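PDB 4DA2: sugar fermentation stimulation protein homolog from Pyrococcus furiosus, which probably binds DNA and, pairing an OB fold with a calcium-binding PD-(D/E)xK nuclease-type domain, may act on it as a nuclease. Local coordinates for residues 98-103 and 121-126; 209-214 and 224-229; 112-117 and 157-162; 141-146 and 179-184. The protein carries 1 engineered substitution. All coordinates share one frame; numbering follows the deposited sequence.

Contact 1: 98-103 and 121-126; sequences PELEGC and IECSKG. Engineered in segment 121-126: Ile121 (natural residue Leu).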
loop_
_atom_site.group_PDB
_atom_site.type_symbol
_atom_site.label_atom_id
_atom_site.label_comp_id
_atom_site.label_asym_id
_atom_site.label_seq_id
_atom_site.Cartn_x
_atom_site.Cartn_y
_atom_site.Cartn_z
ATOM N N PRO A 98 -13.103 2.057 -13.643
ATOM C CA PRO A 98 -14.441 2.196 -14.232
ATOM C C PRO A 98 -15.568 1.822 -13.270
ATOM O O PRO A 98 -16.599 2.492 -13.252
ATOM C CB PRO A 98 -14.406 1.228 -15.417
ATOM C CG PRO A 98 -12.966 1.195 -15.813
ATOM C CD PRO A 98 -12.199 1.286 -14.521
ATOM N N GLU A 99 -15.364 0.783 -12.456
ATOM C CA GLU A 99 -16.433 0.321 -11.550
ATOM C C GLU A 99 -16.732 1.336 -10.444
ATOM O O GLU A 99 -17.813 1.310 -9.849
ATOM C CB GLU A 99 -16.087 -1.025 -10.931
ATOM C CG GLU A 99 -14.795 -0.996 -10.107
ATOM C CD GLU A 99 -14.418 -2.366 -9.597
ATOM O OE1 GLU A 99 -15.343 -3.086 -9.177
ATOM O OE2 GLU A 99 -13.212 -2.712 -9.613
ATOM N N LEU A 100 -15.786 2.234 -10.174
ATOM C CA LEU A 100 -15.968 3.265 -9.137
ATOM C C LEU A 100 -16.217 4.689 -9.707
ATOM O O LEU A 100 -16.086 5.697 -9.003
ATOM C CB LEU A 100 -14.794 3.243 -8.138
ATOM C CG LEU A 100 -14.681 1.928 -7.331
ATOM C CD1 LEU A 100 -13.321 1.782 -6.685
ATOM C CD2 LEU A 100 -15.805 1.772 -6.276
ATOM N N GLU A 101 -16.580 4.761 -10.984
ATOM C CA GLU A 101 -16.978 6.036 -11.587
ATOM C C GLU A 101 -18.178 6.633 -10.891
ATOM O O GLU A 101 -19.134 5.936 -10.551
ATOM C CB GLU A 101 -17.251 5.897 -13.089
ATOM C CG GLU A 101 -15.976 5.845 -13.924
ATOM C CD GLU A 101 -16.211 5.387 -15.356
ATOM O OE1 GLU A 101 -17.334 5.590 -15.882
ATOM O OE2 GLU A 101 -15.268 4.808 -15.948
ATOM N N GLY A 102 -18.117 7.935 -10.658
ATOM C CA GLY A 102 -19.189 8.626 -9.959
ATOM C C GLY A 102 -19.208 8.324 -8.467
ATOM O O GLY A 102 -20.176 8.653 -7.788
ATOM N N CYS A 103 -18.147 7.687 -7.964
ATOM C CA CYS A 103 -18.016 7.399 -6.531
ATOM C C CYS A 103 -16.930 8.262 -5.919
ATOM O O CYS A 103 -15.931 8.579 -6.577
ATOM C CB CYS A 103 -17.626 5.943 -6.291
ATOM S SG CYS A 103 -18.637 4.711 -7.068
ATOM N N ILE A 121 -16.856 4.653 0.803
ATOM C CA ILE A 121 -16.995 5.323 -0.489
ATOM C C ILE A 121 -18.473 5.332 -0.877
ATOM O O ILE A 121 -19.180 4.339 -0.702
ATOM C CB ILE A 121 -16.105 4.634 -1.532
ATOM C CG1 ILE A 121 -14.654 5.021 -1.252
ATOM C CG2 ILE A 121 -16.468 5.039 -2.992
ATOM C CD1 ILE A 121 -13.631 4.204 -2.014
ATOM N N GLU A 122 -18.934 6.472 -1.371
ATOM C CA GLU A 122 -20.329 6.617 -1.764
ATOM C C GLU A 122 -20.453 6.685 -3.263
ATOM O O GLU A 122 -19.758 7.477 -3.923
ATOM C CB GLU A 122 -20.968 7.841 -1.097
ATOM C CG GLU A 122 -22.474 7.980 -1.414
ATOM C CD GLU A 122 -23.127 9.198 -0.755
ATOM O OE1 GLU A 122 -22.484 9.870 0.077
ATOM O OE2 GLU A 122 -24.300 9.463 -1.068
ATOM N N CYS A 123 -21.326 5.835 -3.802
ATOM C CA CYS A 123 -21.600 5.788 -5.247
ATOM C C CYS A 123 -23.066 6.184 -5.514
ATOM O O CYS A 123 -23.829 6.444 -4.561
ATOM C CB CYS A 123 -21.356 4.386 -5.789
ATOM S SG CYS A 123 -19.657 3.803 -5.538
ATOM N N SER A 124 -23.451 6.210 -6.789
ATOM C CA SER A 124 -24.837 6.500 -7.166
ATOM C C SER A 124 -25.845 5.548 -6.539
ATOM O O SER A 124 -26.876 5.988 -6.024
ATOM C CB SER A 124 -25.008 6.474 -8.680
ATOM O OG SER A 124 -24.487 7.651 -9.251
ATOM N N LYS A 125 -25.554 4.258 -6.577
ATOM C CA LYS A 125 -26.543 3.272 -6.170
ATOM C C LYS A 125 -26.344 2.733 -4.752
ATOM O O LYS A 125 -27.147 1.921 -4.279
ATOM C CB LYS A 125 -26.614 2.136 -7.198
ATOM C CG LYS A 125 -27.117 2.591 -8.564
ATOM C CD LYS A 125 -26.987 1.499 -9.609
ATOM C CE LYS A 125 -27.144 2.070 -11.005
ATOM N NZ LYS A 125 -27.132 1.014 -12.056
ATOM N N GLY A 126 -25.285 3.178 -4.079
ATOM C CA GLY A 126 -25.001 2.711 -2.721
ATOM C C GLY A 126 -23.603 3.024 -2.217
ATOM O O GLY A 126 -22.867 3.794 -2.830
HETATM O O HOH W 1 -21.663 5.912 -8.886
#
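Cys103 and Cys123 are joined by a disulfide, SG to SG 2.1 Å, with a C-S-S-C torsion of 109°. Both cysteines turn SG beside their own backbone N and anti to the carbonyl carbon (chi1 -53° and -59°), and the two alpha carbons end 4.1 Å apart. CB of Cys103 rests on the CG2 branch of Ile121 at 3.6 Å. That isoleucine is an engineered residue, leucine in the natural protein; its CG2 stands anti to the backbone N. From segment 98-103, the CD2 methyl of Leu100 approaches Cys123 SG more loosely, at 4.4 Å. Beside the disulfide, CA of Cys103 makes a short C-H...O contact of 3.1 Å with the carbonyl O of Glu122. A type II turn from Leu100 to Cys103, with Gly102 at positive phi, swings the chain into the bridge. Water 1 gives a proton to Glu101 O and takes one from Ser124 N at 2.8 Å, a second tie at the outer side. The bridge thus fastens the loop between helix 81-93 and strand 104-108 to the end of strand 115-122, where Ile121 also packs on Ile105 of strand 104-108 and on Ile128 and Val130 of strand 127-139.

Contact 2: 209-214 and 224-229; sequences RALGLH and RGELGV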
loop_
_atom_site.group_PDB
_atom_site.type_symbol
_atom_site.label_atom_id
_atom_site.label_comp_id
_atom_site.label_asym_id
_atom_site.label_seq_id
_atom_site.Cartn_x
_atom_site.Cartn_y
_atom_site.Cartn_z
ATOM N N ARG A 209 -9.036 -6.486 -5.690
ATOM C CA ARG A 209 -8.341 -5.828 -6.822
ATOM C C ARG A 209 -6.879 -5.669 -6.413
ATOM O O ARG A 209 -6.542 -5.675 -5.208
ATOM C CB ARG A 209 -8.914 -4.424 -7.097
ATOM C CG ARG A 209 -10.446 -4.369 -7.364
ATOM C CD ARG A 209 -10.883 -4.994 -8.693
ATOM N NE ARG A 209 -12.347 -4.906 -8.829
ATOM C CZ ARG A 209 -13.184 -5.907 -8.560
ATOM N NH1 ARG A 209 -12.713 -7.095 -8.195
ATOM N NH2 ARG A 209 -14.493 -5.725 -8.699
ATOM N N ALA A 210 -6.024 -5.517 -7.413
ATOM C CA ALA A 210 -4.619 -5.188 -7.190
ATOM C C ALA A 210 -4.150 -4.200 -8.263
ATOM O O ALA A 210 -4.444 -4.371 -9.436
ATOM C CB ALA A 210 -3.766 -6.454 -7.202
ATOM N N LEU A 211 -3.400 -3.189 -7.842
ATOM C CA LEU A 211 -2.957 -2.127 -8.731
ATOM C C LEU A 211 -1.447 -2.032 -8.785
ATOM O O LEU A 211 -0.799 -2.174 -7.760
ATOM C CB LEU A 211 -3.492 -0.795 -8.231
ATOM C CG LEU A 211 -4.986 -0.714 -7.903
ATOM C CD1 LEU A 211 -5.299 0.657 -7.289
ATOM C CD2 LEU A 211 -5.821 -0.942 -9.168
ATOM N N GLY A 212 -0.895 -1.799 -9.978
ATOM C CA GLY A 212 0.551 -1.605 -10.119
ATOM C C GLY A 212 0.886 -0.129 -10.099
ATOM O O GLY A 212 0.275 0.676 -10.819
ATOM N N LEU A 213 1.861 0.235 -9.256
ATOM C CA LEU A 213 2.285 1.607 -9.100
ATOM C C LEU A 213 3.787 1.625 -8.888
ATOM O O LEU A 213 4.361 0.622 -8.454
ATOM C CB LEU A 213 1.626 2.254 -7.874
ATOM C CG LEU A 213 0.173 2.705 -7.987
ATOM C CD1 LEU A 213 -0.805 1.536 -7.788
ATOM C CD2 LEU A 213 -0.067 3.779 -6.964
ATOM N N HIS A 214 4.404 2.739 -9.245
ATOM C CA HIS A 214 5.788 3.024 -8.874
ATOM C C HIS A 214 5.982 4.534 -8.894
ATOM O O HIS A 214 5.089 5.303 -9.315
ATOM C CB HIS A 214 6.797 2.288 -9.786
ATOM C CG HIS A 214 6.805 2.793 -11.194
ATOM N ND1 HIS A 214 6.045 2.224 -12.195
ATOM C CD2 HIS A 214 7.449 3.839 -11.762
ATOM C CE1 HIS A 214 6.223 2.890 -13.323
ATOM N NE2 HIS A 214 7.073 3.877 -13.090
ATOM N N ARG A 224 0.229 1.968 -13.307
ATOM C CA ARG A 224 0.446 1.090 -14.447
ATOM C C ARG A 224 -0.836 0.336 -14.870
ATOM O O ARG A 224 -0.886 -0.222 -15.962
ATOM C CB ARG A 224 1.612 0.122 -14.197
ATOM C CG ARG A 224 3.010 0.798 -14.033
ATOM C CD ARG A 224 4.140 -0.256 -14.152
ATOM N NE ARG A 224 3.902 -1.405 -13.279
ATOM C CZ ARG A 224 4.118 -1.413 -11.966
ATOM N NH1 ARG A 224 4.617 -0.342 -11.362
ATOM N NH2 ARG A 224 3.844 -2.498 -11.251
ATOM N N GLY A 225 -1.863 0.378 -14.029
ATOM C CA GLY A 225 -3.110 -0.341 -14.268
ATOM C C GLY A 225 -3.277 -1.475 -13.267
ATOM O O GLY A 225 -2.536 -1.565 -12.258
ATOM N N GLU A 226 -4.213 -2.378 -13.550
ATOM C CA GLU A 226 -4.436 -3.486 -12.621
ATOM C C GLU A 226 -3.456 -4.638 -12.814
ATOM O O GLU A 226 -2.929 -4.866 -13.910
ATOM C CB GLU A 226 -5.864 -4.023 -12.725
ATOM C CG GLU A 226 -6.919 -3.044 -12.294
ATOM C CD GLU A 226 -8.325 -3.641 -12.400
ATOM O OE1 GLU A 226 -8.535 -4.789 -11.916
ATOM O OE2 GLU A 226 -9.220 -2.944 -12.915
ATOM N N LEU A 227 -3.241 -5.391 -11.743
ATOM C CA LEU A 227 -2.409 -6.580 -11.777
ATOM C C LEU A 227 -3.344 -7.790 -11.812
ATOM O O LEU A 227 -4.465 -7.735 -11.263
ATOM C CB LEU A 227 -1.525 -6.660 -10.523
ATOM C CG LEU A 227 -0.643 -5.445 -10.162
ATOM C CD1 LEU A 227 0.063 -5.671 -8.823
ATOM C CD2 LEU A 227 0.374 -5.193 -11.259
ATOM N N GLY A 228 -2.882 -8.869 -12.439
ATOM C CA GLY A 228 -3.659 -10.101 -12.496
ATOM C C GLY A 228 -3.667 -10.770 -11.134
ATOM O O GLY A 228 -2.633 -11.148 -10.631
ATOM N N VAL A 229 -4.864 -10.905 -10.567
ATOM C CA VAL A 229 -5.080 -11.446 -9.242
ATOM C C VAL A 229 -5.168 -12.967 -9.227
ATOM O O VAL A 229 -5.987 -13.560 -9.945
ATOM C CB VAL A 229 -6.366 -10.851 -8.634
ATOM C CG1 VAL A 229 -6.670 -11.490 -7.309
ATOM C CG2 VAL A 229 -6.209 -9.308 -8.460
#
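A beta hairpin of strands 207-215 and 220-229 brings these segments together; the axes of 209-214 and 224-226 approach to 4.7 Å and run antiparallel, at 172°. Three backbone bonds hold the ladder: Leu227 N to Ala210 O, Gly212 N to Gly225 O and Arg224 N to Gly212 O, each 2.8 Å. The side chain of Arg224, bent at chi3 (-51°), folds back across Gly212 so that one guanidinium face lies over the glycine backbone and NH2 comes within 3.6 Å of Gly212 CA. Its NH1 bonds to ND1 of His214 at 3.1 Å, nearly in both the ring and guanidinium planes, which are only 18° apart. NH1 also gives a weak bond to Leu213 O, and NH2 reaches Val181 O outside the hairpin. With NE2 of His214 bonded to Glu216, the imidazole is gripped at both nitrogens. Farther along, Ala210 CB sits against Leu227 CB and Val229 CG2, both at 4.0 Å. Leu211 CD2 meets the aliphatic CG of Glu226 at 3.9 Å, though the two side chains start out in diverging directions. The guanidinium of Arg209 turns to Glu99 and Glu207 in salt bridges. Strand 207-215 also pairs in parallel with strand 169-176, and helix 81-93 covers Leu211 and Leu213 through Phe88, Ile91 and Ala87.

Contact 3: 112-117 and 157-162; sequences VGESRL and IKELIK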
loop_
_atom_site.group_PDB
_atom_site.type_symbol
_atom_site.label_atom_id
_atom_site.label_comp_id
_atom_site.label_asym_id
_atom_site.label_seq_id
_atom_site.Cartn_x
_atom_site.Cartn_y
_atom_site.Cartn_z
ATOM N N VAL A 112 -15.672 -0.455 11.768
ATOM C CA VAL A 112 -16.400 -1.594 11.241
ATOM C C VAL A 112 -16.100 -2.756 12.180
ATOM O O VAL A 112 -14.932 -3.192 12.298
ATOM C CB VAL A 112 -15.918 -2.005 9.815
ATOM C CG1 VAL A 112 -16.688 -3.194 9.312
ATOM C CG2 VAL A 112 -16.013 -0.844 8.833
ATOM N N GLY A 113 -17.145 -3.273 12.820
ATOM C CA GLY A 113 -16.992 -4.362 13.802
ATOM C C GLY A 113 -16.017 -3.965 14.899
ATOM O O GLY A 113 -16.196 -2.943 15.561
ATOM N N GLU A 114 -14.981 -4.776 15.090
ATOM C CA GLU A 114 -13.988 -4.519 16.133
ATOM C C GLU A 114 -12.828 -3.643 15.680
ATOM O O GLU A 114 -11.936 -3.343 16.468
ATOM C CB GLU A 114 -13.404 -5.841 16.635
ATOM C CG GLU A 114 -14.378 -6.786 17.292
ATOM C CD GLU A 114 -13.769 -8.161 17.482
ATOM O OE1 GLU A 114 -12.556 -8.337 17.217
ATOM O OE2 GLU A 114 -14.510 -9.070 17.892
ATOM N N SER A 115 -12.845 -3.225 14.414
ATOM C CA SER A 115 -11.695 -2.586 13.817
ATOM C C SER A 115 -12.084 -1.290 13.079
ATOM O O SER A 115 -13.149 -0.716 13.322
ATOM C CB SER A 115 -11.020 -3.601 12.869
ATOM O OG SER A 115 -9.728 -3.182 12.496
ATOM N N ARG A 116 -11.208 -0.829 12.189
ATOM C CA ARG A 116 -11.508 0.289 11.286
ATOM C C ARG A 116 -11.007 -0.109 9.909
ATOM O O ARG A 116 -9.916 -0.683 9.798
ATOM C CB ARG A 116 -10.760 1.568 11.705
ATOM C CG ARG A 116 -11.262 2.188 13.030
ATOM C CD ARG A 116 -10.499 3.425 13.400
ATOM N NE ARG A 116 -11.311 4.294 14.256
ATOM C CZ ARG A 116 -11.185 4.412 15.570
ATOM N NH1 ARG A 116 -10.268 3.715 16.233
ATOM N NH2 ARG A 116 -11.992 5.239 16.223
ATOM N N LEU A 117 -11.785 0.186 8.872
ATOM C CA LEU A 117 -11.312 -0.034 7.497
ATOM C C LEU A 117 -10.975 1.311 6.870
ATOM O O LEU A 117 -11.453 2.347 7.327
ATOM C CB LEU A 117 -12.376 -0.753 6.679
ATOM C CG LEU A 117 -12.743 -2.161 7.144
ATOM C CD1 LEU A 117 -13.907 -2.714 6.287
ATOM C CD2 LEU A 117 -11.525 -3.084 7.095
ATOM N N ILE A 157 -9.709 -8.446 7.173
ATOM C CA ILE A 157 -10.320 -9.369 6.199
ATOM C C ILE A 157 -11.585 -10.010 6.793
ATOM O O ILE A 157 -12.606 -10.184 6.094
ATOM C CB ILE A 157 -9.313 -10.419 5.648
ATOM C CG1 ILE A 157 -8.175 -9.699 4.904
ATOM C CG2 ILE A 157 -10.052 -11.430 4.679
ATOM C CD1 ILE A 157 -6.836 -10.503 4.830
ATOM N N LYS A 158 -11.537 -10.320 8.099
ATOM C CA LYS A 158 -12.714 -10.848 8.792
ATOM C C LYS A 158 -13.887 -9.880 8.771
ATOM O O LYS A 158 -15.024 -10.292 8.538
ATOM C CB LYS A 158 -12.359 -11.338 10.210
ATOM C CG LYS A 158 -11.539 -12.640 10.194
ATOM C CD LYS A 158 -11.135 -13.081 11.611
ATOM C CE LYS A 158 -10.505 -14.466 11.602
ATOM N NZ LYS A 158 -10.150 -14.914 12.977
ATOM N N GLU A 159 -13.621 -8.584 8.960
ATOM C CA GLU A 159 -14.696 -7.605 8.931
ATOM C C GLU A 159 -15.258 -7.451 7.510
ATOM O O GLU A 159 -16.455 -7.226 7.328
ATOM C CB GLU A 159 -14.241 -6.248 9.465
ATOM C CG GLU A 159 -13.812 -6.252 10.933
ATOM C CD GLU A 159 -14.931 -6.644 11.905
ATOM O OE1 GLU A 159 -16.117 -6.761 11.503
ATOM O OE2 GLU A 159 -14.608 -6.829 13.083
ATOM N N LEU A 160 -14.372 -7.564 6.505
ATOM C CA LEU A 160 -14.796 -7.506 5.103
ATOM C C LEU A 160 -15.738 -8.675 4.770
ATOM O O LEU A 160 -16.749 -8.498 4.083
ATOM C CB LEU A 160 -13.570 -7.492 4.155
ATOM C CG LEU A 160 -12.754 -6.191 4.163
ATOM C CD1 LEU A 160 -11.389 -6.426 3.467
ATOM C CD2 LEU A 160 -13.500 -5.097 3.454
ATOM N N ILE A 161 -15.354 -9.868 5.210
ATOM C CA ILE A 161 -16.141 -11.078 5.005
ATOM C C ILE A 161 -17.534 -10.897 5.635
ATOM O O ILE A 161 -18.558 -11.189 5.000
ATOM C CB ILE A 161 -15.418 -12.317 5.590
ATOM C CG1 ILE A 161 -14.194 -12.679 4.738
ATOM C CG2 ILE A 161 -16.408 -13.504 5.698
ATOM C CD1 ILE A 161 -13.268 -13.702 5.377
ATOM N N LYS A 162 -17.576 -10.392 6.867
ATOM C CA LYS A 162 -18.859 -10.212 7.556
ATOM C C LYS A 162 -19.760 -9.189 6.829
ATOM O O LYS A 162 -20.953 -9.421 6.663
ATOM C CB LYS A 162 -18.628 -9.816 9.011
ATOM C CG LYS A 162 -19.869 -9.226 9.744
ATOM C CD LYS A 162 -20.928 -10.247 10.115
ATOM C CE LYS A 162 -21.812 -9.706 11.243
ATOM N NZ LYS A 162 -23.227 -10.099 11.068
#
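Glu159, on helix 151-165, reaches with its carboxylate into the tight type II' turn from Val112 to Ser115 that links strands 111-112 and 115-122. OE2 accepts the backbone N-H of Glu114 at 2.9 Å with a nearly straight bond (167°), the donor coming from well above the carboxylate plane. The chain bends at chi2 (-62°), which folds the acid up against the turn: its CD lies 3.5 Å from Val112 O and OE1 lies 3.4 Å from Gly113 CA. Gly113, at positive phi, presents its bare alpha carbon to the carboxylate. The stem of Glu159 runs past Val112 in the opposite sense, with CB 3.9 Å from Val112 CG1. The buried, close-packed side is apolar: CD1 of Leu117 meets CD2 of Leu160 at 3.7 Å, a methyl-to-methyl touch between two buried leucines. Leu163, Phe129 and Glu131 pack around Leu117, while Ala170 and Ile172 of strand 169-176 lie against Leu160. The solvent side is the exposed turn at Gly113 and Glu114, held to the helix by that single N-H bond. Beyond its N-H, Glu114 adds only a loose side-chain touch, CB 3.9 Å from Glu159 OE2; Glu114 OE1 stays 4.9 Å from Glu159 OE2, the two like charges not in contact. The chemistry implies an acid held to a turn by one backbone N-H rather than by a countercharge among these segments, and the nearby Glu114 carboxylate may slightly raise its proton affinity.

Contact 4: 141-146 and 179-184; sequences EYAMYP and PNVSKF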
loop_
_atom_site.group_PDB
_atom_site.type_symbol
_atom_site.label_atom_id
_atom_site.label_comp_id
_atom_site.label_asym_id
_atom_site.label_seq_id
_atom_site.Cartn_x
_atom_site.Cartn_y
_atom_site.Cartn_z
ATOM N N GLU A 141 7.202 -11.860 -11.235
ATOM C CA GLU A 141 6.253 -10.893 -11.765
ATOM C C GLU A 141 5.158 -10.552 -10.757
ATOM O O GLU A 141 4.276 -9.745 -11.059
ATOM C CB GLU A 141 5.626 -11.434 -13.056
ATOM C CG GLU A 141 6.489 -11.153 -14.315
ATOM C CD GLU A 141 6.601 -9.670 -14.643
ATOM O OE1 GLU A 141 5.574 -8.968 -14.576
ATOM O OE2 GLU A 141 7.711 -9.202 -14.975
ATOM N N TYR A 142 5.193 -11.188 -9.585
ATOM C CA TYR A 142 4.134 -10.996 -8.575
ATOM C C TYR A 142 4.520 -9.931 -7.547
ATOM O O TYR A 142 5.667 -9.894 -7.097
ATOM C CB TYR A 142 3.828 -12.297 -7.808
ATOM C CG TYR A 142 3.207 -13.381 -8.655
ATOM C CD1 TYR A 142 1.815 -13.543 -8.709
ATOM C CD2 TYR A 142 4.005 -14.250 -9.401
ATOM C CE1 TYR A 142 1.232 -14.551 -9.508
ATOM C CE2 TYR A 142 3.442 -15.252 -10.185
ATOM C CZ TYR A 142 2.053 -15.393 -10.237
ATOM O OH TYR A 142 1.506 -16.381 -11.028
ATOM N N ALA A 143 3.564 -9.065 -7.208
ATOM C CA ALA A 143 3.573 -8.355 -5.914
ATOM C C ALA A 143 2.807 -9.215 -4.929
ATOM O O ALA A 143 1.798 -9.856 -5.301
ATOM C CB ALA A 143 2.900 -7.018 -6.053
ATOM N N MET A 144 3.258 -9.230 -3.674
ATOM C CA MET A 144 2.654 -10.082 -2.661
ATOM C C MET A 144 2.380 -9.402 -1.340
ATOM O O MET A 144 3.022 -8.362 -0.979
ATOM C CB MET A 144 3.513 -11.330 -2.444
ATOM C CG MET A 144 3.757 -12.080 -3.728
ATOM S SD MET A 144 4.418 -13.713 -3.335
ATOM C CE MET A 144 5.970 -13.305 -2.499
ATOM N N TYR A 145 1.396 -9.968 -0.631
ATOM C CA TYR A 145 1.066 -9.550 0.725
ATOM C C TYR A 145 0.683 -10.766 1.542
ATOM O O TYR A 145 0.017 -11.670 1.019
ATOM C CB TYR A 145 -0.071 -8.519 0.690
ATOM C CG TYR A 145 -0.760 -8.296 2.016
ATOM C CD1 TYR A 145 -0.386 -7.225 2.861
ATOM C CD2 TYR A 145 -1.761 -9.163 2.448
ATOM C CE1 TYR A 145 -1.042 -7.013 4.081
ATOM C CE2 TYR A 145 -2.426 -8.968 3.681
ATOM C CZ TYR A 145 -2.064 -7.890 4.474
ATOM O OH TYR A 145 -2.712 -7.720 5.668
ATOM N N PRO A 146 1.066 -10.795 2.836
ATOM C CA PRO A 146 1.910 -9.798 3.516
ATOM C C PRO A 146 3.319 -10.374 3.556
ATOM O O PRO A 146 3.527 -11.471 3.029
ATOM C CB PRO A 146 1.315 -9.769 4.917
ATOM C CG PRO A 146 0.909 -11.179 5.149
ATOM C CD PRO A 146 0.454 -11.723 3.802
ATOM N N PRO A 179 7.890 -1.425 -9.176
ATOM C CA PRO A 179 7.997 -1.472 -10.635
ATOM C C PRO A 179 8.110 -2.936 -11.086
ATOM O O PRO A 179 8.434 -3.831 -10.280
ATOM C CB PRO A 179 9.320 -0.726 -10.916
ATOM C CG PRO A 179 10.148 -0.983 -9.659
ATOM C CD PRO A 179 9.141 -0.959 -8.534
ATOM N N ASN A 180 7.814 -3.167 -12.360
ATOM C CA ASN A 180 7.971 -4.477 -13.023
ATOM C C ASN A 180 7.300 -5.657 -12.318
ATOM O O ASN A 180 7.907 -6.695 -12.087
ATOM C CB ASN A 180 9.452 -4.785 -13.315
ATOM C CG ASN A 180 10.130 -3.660 -14.062
ATOM O OD1 ASN A 180 10.571 -2.685 -13.452
ATOM N ND2 ASN A 180 10.164 -3.754 -15.391
ATOM N N VAL A 181 6.041 -5.478 -11.965
ATOM C CA VAL A 181 5.219 -6.593 -11.556
ATOM C C VAL A 181 3.955 -6.482 -12.382
ATOM O O VAL A 181 3.562 -5.376 -12.763
ATOM C CB VAL A 181 4.872 -6.579 -10.017
ATOM C CG1 VAL A 181 6.073 -6.995 -9.160
ATOM C CG2 VAL A 181 4.284 -5.227 -9.585
ATOM N N SER A 182 3.357 -7.626 -12.713
ATOM C CA SER A 182 2.154 -7.643 -13.553
ATOM C C SER A 182 1.020 -8.422 -12.914
ATOM O O SER A 182 -0.108 -8.482 -13.454
ATOM C CB SER A 182 2.470 -8.299 -14.905
ATOM O OG SER A 182 2.989 -9.597 -14.663
ATOM N N LYS A 183 1.328 -9.057 -11.796
ATOM C CA LYS A 183 0.386 -9.933 -11.075
ATOM C C LYS A 183 0.438 -9.717 -9.571
ATOM O O LYS A 183 1.348 -9.072 -9.078
ATOM C CB LYS A 183 0.677 -11.416 -11.382
ATOM C CG LYS A 183 0.544 -11.765 -12.863
ATOM C CD LYS A 183 0.615 -13.270 -13.083
ATOM C CE LYS A 183 2.052 -13.753 -13.130
ATOM N NZ LYS A 183 2.669 -13.534 -14.462
ATOM N N PHE A 184 -0.580 -10.219 -8.876
ATOM C CA PHE A 184 -0.613 -10.257 -7.425
ATOM C C PHE A 184 -0.960 -11.645 -6.913
ATOM O O PHE A 184 -1.838 -12.281 -7.477
ATOM C CB PHE A 184 -1.654 -9.227 -6.859
ATOM C CG PHE A 184 -1.944 -9.448 -5.393
ATOM C CD1 PHE A 184 -1.148 -8.858 -4.406
ATOM C CD2 PHE A 184 -2.943 -10.338 -4.997
ATOM C CE1 PHE A 184 -1.388 -9.147 -3.041
ATOM C CE2 PHE A 184 -3.201 -10.605 -3.659
ATOM C CZ PHE A 184 -2.410 -10.011 -2.667
#
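Hydrogen bonds between Glu141 and the 182-183 backbone open the pairing. The carbonyl O of Glu141 takes two protons, from Ser182 N in its plane at 2.8 Å and from Lys183 N, tilted out of that plane, at 3.1 Å. The Glu141 side chain turns back by a bend at chi2 (-66°) to accept Ser182 OG on OE1 at 2.7 Å, on the anti side of the carboxylate. Two residues on, Ala143 N bonds to Lys183 O at 2.9 Å. These bonds set strand 142-145 parallel to strand 183-186, with Tyr142 beside Lys183 and Ala143 beside Phe184; helix 151-165 and strand 169-176 lie between the two in sequence, within the PD-(D/E)xK domain. Contacts with aromatic rings come next. The aliphatic chain of Lys183, bent at chi3 and chi4, lies over one face of the Tyr142 ring, and CE stands 3.8 Å from the ring centroid in a CH-pi contact; the ammonium, farther out, can add at most a weak cation-pi attraction. The phenol OH of Tyr142 bonds to Glu230, and Lys185 makes a cation-pi contact with the same ring. Phe184, whose ring stacks on Phe174, brings CD1 within 3.2 Å of Ala143 O and CE1 to 4.0 Å from Tyr145 CB. Other side-chain contact is lighter: Val181 CG1 touches the Tyr142 carbonyl, and its CG2 lies 4.2 Å from Ala143 CB, a purely apolar touch. Tyr145 N, buried beside the Phe184 ring, has no hydrogen-bond partner in the model.

Overall arrangement
All four contacts reach the same mixed sheet of the nuclease-type domain. Contacts 2 and 4 are the nearest pair, their centres 8 Å apart: Gly228 bonds through both N and O to Ser182 O and Phe184 N, and Ala210 CB packs on Phe184 CB at 3.5 Å. Contact 1 reaches contact 2 through the salt bridge from Glu99 OE2 to Arg209 NE, and shares strand 115-122 with contact 3, about 21 Å away between centres. The same strand carries Asp118, which binds both calcium ions, one with Glu109 and the other with Glu131 and Thr132. The side chain of Leu117 in contact 3 lies about 7 Å from a calcium ion, the side chain of Tyr145 in contact 4 about 8 Å.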